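Local structure of RimK-related lysine biosynthesis protein (Thermococcus kodakarensis, 5K2M) at residues A[115-120]-A[136-141]. The protein binds ADP and magnesium in an ATP-grasp fold and is probably an ATP-dependent ligase of the RimK family, LysX subfamily, in amino-acid biosynthesis. Residues are numbered along the deposited sequence; the frame is centred on the assembly and turned at random.
Sequences LGYPLV and NDRDSL. With ADP (adenosine-5'-diphosphate), chain O.
Tyr117 lies along the backbone from Asn136 to Arg138, just where that chain turns into helix 138-150. Its CB lies 3.4 Å from Asn136 O. With CG anti to the carbonyl carbon (chi1 -70°), the ring then runs on alongside the backbone: CD1 is 3.6 Å from Asp137 N, CE1 is 3.5 Å from Asp137 C, and CZ has Arg138 N as its nearest neighbour. OH ends 3.4 Å from Arg138 CA, with no hydrogen bond to the nearby Arg138 N. Asp137 CA sits over one ring face, a CH-pi contact 3.8 Å from the centroid. Without the ring, as with an alanine here, Asp137 CA would probably lose its CH-pi partner and a gap would open beside the first turn of the helix. Next along, the cis-proline Pro118 brings CB to 3.1 Å from Asn136 OD1, which accepts from Lys134; Asn136 ND2 is hydrogen-bonded to Asp137 OD2 of the second subunit, a bond returned by the symmetric pair. Asp137 is the N-cap: its OD1 takes Ser140 N at 3.0 Å and also Ser140 OG. Tyr117 and Pro118 thus lead from helix 111-115 into strand 119-122, whose Val120 lines the ADP pocket, and pack against the strand-to-helix turn of the ATP-grasp domain.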
# COMPACT_ATOMS: atom_id res chain seq x y z
N LEU A 115 22.73 22.11 -49.91
CA LEU A 115 22.05 23.38 -50.12
C LEU A 115 22.95 24.44 -50.74
O LEU A 115 22.47 25.40 -51.33
CB LEU A 115 21.53 23.90 -48.78
CG LEU A 115 20.07 23.70 -48.38
CD1 LEU A 115 19.35 22.57 -49.09
CD2 LEU A 115 19.95 23.55 -46.87
N GLY A 116 24.26 24.27 -50.61
CA GLY A 116 25.19 25.31 -51.01
C GLY A 116 25.03 26.56 -50.16
O GLY A 116 24.24 26.58 -49.21
N TYR A 117 25.76 27.60 -50.51
CA TYR A 117 25.74 28.85 -49.77
C TYR A 117 25.26 29.89 -50.74
O TYR A 117 25.54 29.79 -51.91
CB TYR A 117 27.14 29.25 -49.30
CG TYR A 117 27.74 28.38 -48.22
CD1 TYR A 117 27.33 28.50 -46.89
CD2 TYR A 117 28.78 27.49 -48.51
CE1 TYR A 117 27.91 27.72 -45.88
CE2 TYR A 117 29.36 26.71 -47.52
CZ TYR A 117 28.93 26.83 -46.21
OH TYR A 117 29.53 26.05 -45.25
N PRO A 118 24.56 30.92 -50.26
CA PRO A 118 24.26 31.14 -48.85
C PRO A 118 23.02 30.37 -48.44
O PRO A 118 22.19 30.04 -49.28
CB PRO A 118 24.00 32.64 -48.79
CG PRO A 118 23.50 33.00 -50.14
CD PRO A 118 24.01 31.98 -51.11
N LEU A 119 22.91 30.07 -47.16
CA LEU A 119 21.75 29.38 -46.67
C LEU A 119 21.17 30.14 -45.49
O LEU A 119 21.79 31.07 -44.96
CB LEU A 119 22.08 27.92 -46.32
CG LEU A 119 23.27 27.63 -45.40
CD1 LEU A 119 22.85 27.81 -43.95
CD2 LEU A 119 23.77 26.22 -45.60
N VAL A 120 19.96 29.74 -45.10
CA VAL A 120 19.24 30.37 -44.03
C VAL A 120 19.06 29.39 -42.88
O VAL A 120 18.59 28.26 -43.07
CB VAL A 120 17.88 30.90 -44.51
CG1 VAL A 120 17.04 31.37 -43.34
CG2 VAL A 120 18.10 32.03 -45.52
N ASN A 136 26.70 32.73 -45.21
CA ASN A 136 27.34 32.82 -46.52
C ASN A 136 28.54 31.91 -46.69
O ASN A 136 28.98 31.67 -47.81
CB ASN A 136 27.76 34.26 -46.79
CG ASN A 136 26.59 35.22 -46.79
OD1 ASN A 136 25.48 34.87 -47.16
ND2 ASN A 136 26.84 36.44 -46.36
N ASP A 137 29.09 31.41 -45.58
CA ASP A 137 30.24 30.54 -45.64
C ASP A 137 30.39 29.66 -44.42
O ASP A 137 29.59 29.74 -43.49
CB ASP A 137 31.53 31.35 -45.90
CG ASP A 137 31.80 32.39 -44.83
OD1 ASP A 137 31.49 32.15 -43.64
OD2 ASP A 137 32.35 33.46 -45.18
N ARG A 138 31.41 28.81 -44.44
CA ARG A 138 31.68 27.84 -43.40
C ARG A 138 31.90 28.51 -42.04
O ARG A 138 31.39 28.05 -41.03
CB ARG A 138 32.89 26.99 -43.83
CG ARG A 138 33.44 26.03 -42.79
CD ARG A 138 32.44 24.96 -42.38
NE ARG A 138 33.08 24.05 -41.42
CZ ARG A 138 33.31 22.75 -41.60
NH1 ARG A 138 32.92 22.12 -42.69
NH2 ARG A 138 33.92 22.08 -40.65
N ASP A 139 32.64 29.62 -42.02
CA ASP A 139 32.93 30.32 -40.76
C ASP A 139 31.65 30.81 -40.09
O ASP A 139 31.52 30.73 -38.88
CB ASP A 139 33.91 31.48 -41.00
CG ASP A 139 35.33 31.01 -41.27
OD1 ASP A 139 35.75 30.00 -40.69
OD2 ASP A 139 36.05 31.64 -42.05
N SER A 140 30.71 31.30 -40.89
CA SER A 140 29.42 31.74 -40.39
C SER A 140 28.58 30.57 -39.89
O SER A 140 27.89 30.70 -38.88
CB SER A 140 28.65 32.51 -41.46
OG SER A 140 29.47 33.51 -42.04
N LEU A 141 28.63 29.45 -40.61
CA LEU A 141 27.90 28.26 -40.19
C LEU A 141 28.39 27.83 -38.82
O LEU A 141 27.60 27.55 -37.94
CB LEU A 141 28.11 27.10 -41.16
CG LEU A 141 26.95 26.16 -41.51
CD1 LEU A 141 27.48 24.74 -41.65
CD2 LEU A 141 25.75 26.22 -40.59
PB ADP O . 9.26 33.59 -38.72
O1B ADP O . 8.54 34.67 -39.48
O2B ADP O . 10.26 34.11 -37.71
O3B ADP O . 8.39 32.52 -38.12
PA ADP O . 10.14 32.95 -41.40
O1A ADP O . 8.77 33.40 -41.88
O2A ADP O . 10.64 31.67 -41.98
O3A ADP O . 10.22 32.86 -39.80
O5' ADP O . 11.22 34.09 -41.73
C5' ADP O . 10.95 35.46 -41.48
C4' ADP O . 11.23 36.27 -42.74
O4' ADP O . 12.61 36.12 -43.10
C3' ADP O . 10.42 35.87 -43.96
O3' ADP O . 9.17 36.58 -44.02
C2' ADP O . 11.36 36.25 -45.09
O2' ADP O . 11.28 37.64 -45.40
C1' ADP O . 12.73 36.01 -44.52
N9 ADP O . 13.19 34.65 -44.86
C8 ADP O . 13.01 33.54 -44.12
N7 ADP O . 13.53 32.45 -44.72
C5 ADP O . 14.05 32.89 -45.89
C6 ADP O . 14.78 32.27 -47.00
N6 ADP O . 15.04 30.95 -47.00
N1 ADP O . 15.15 33.08 -48.01
C2 ADP O . 14.90 34.40 -48.03
N3 ADP O . 14.25 35.03 -47.05
C4 ADP O . 13.82 34.33 -45.97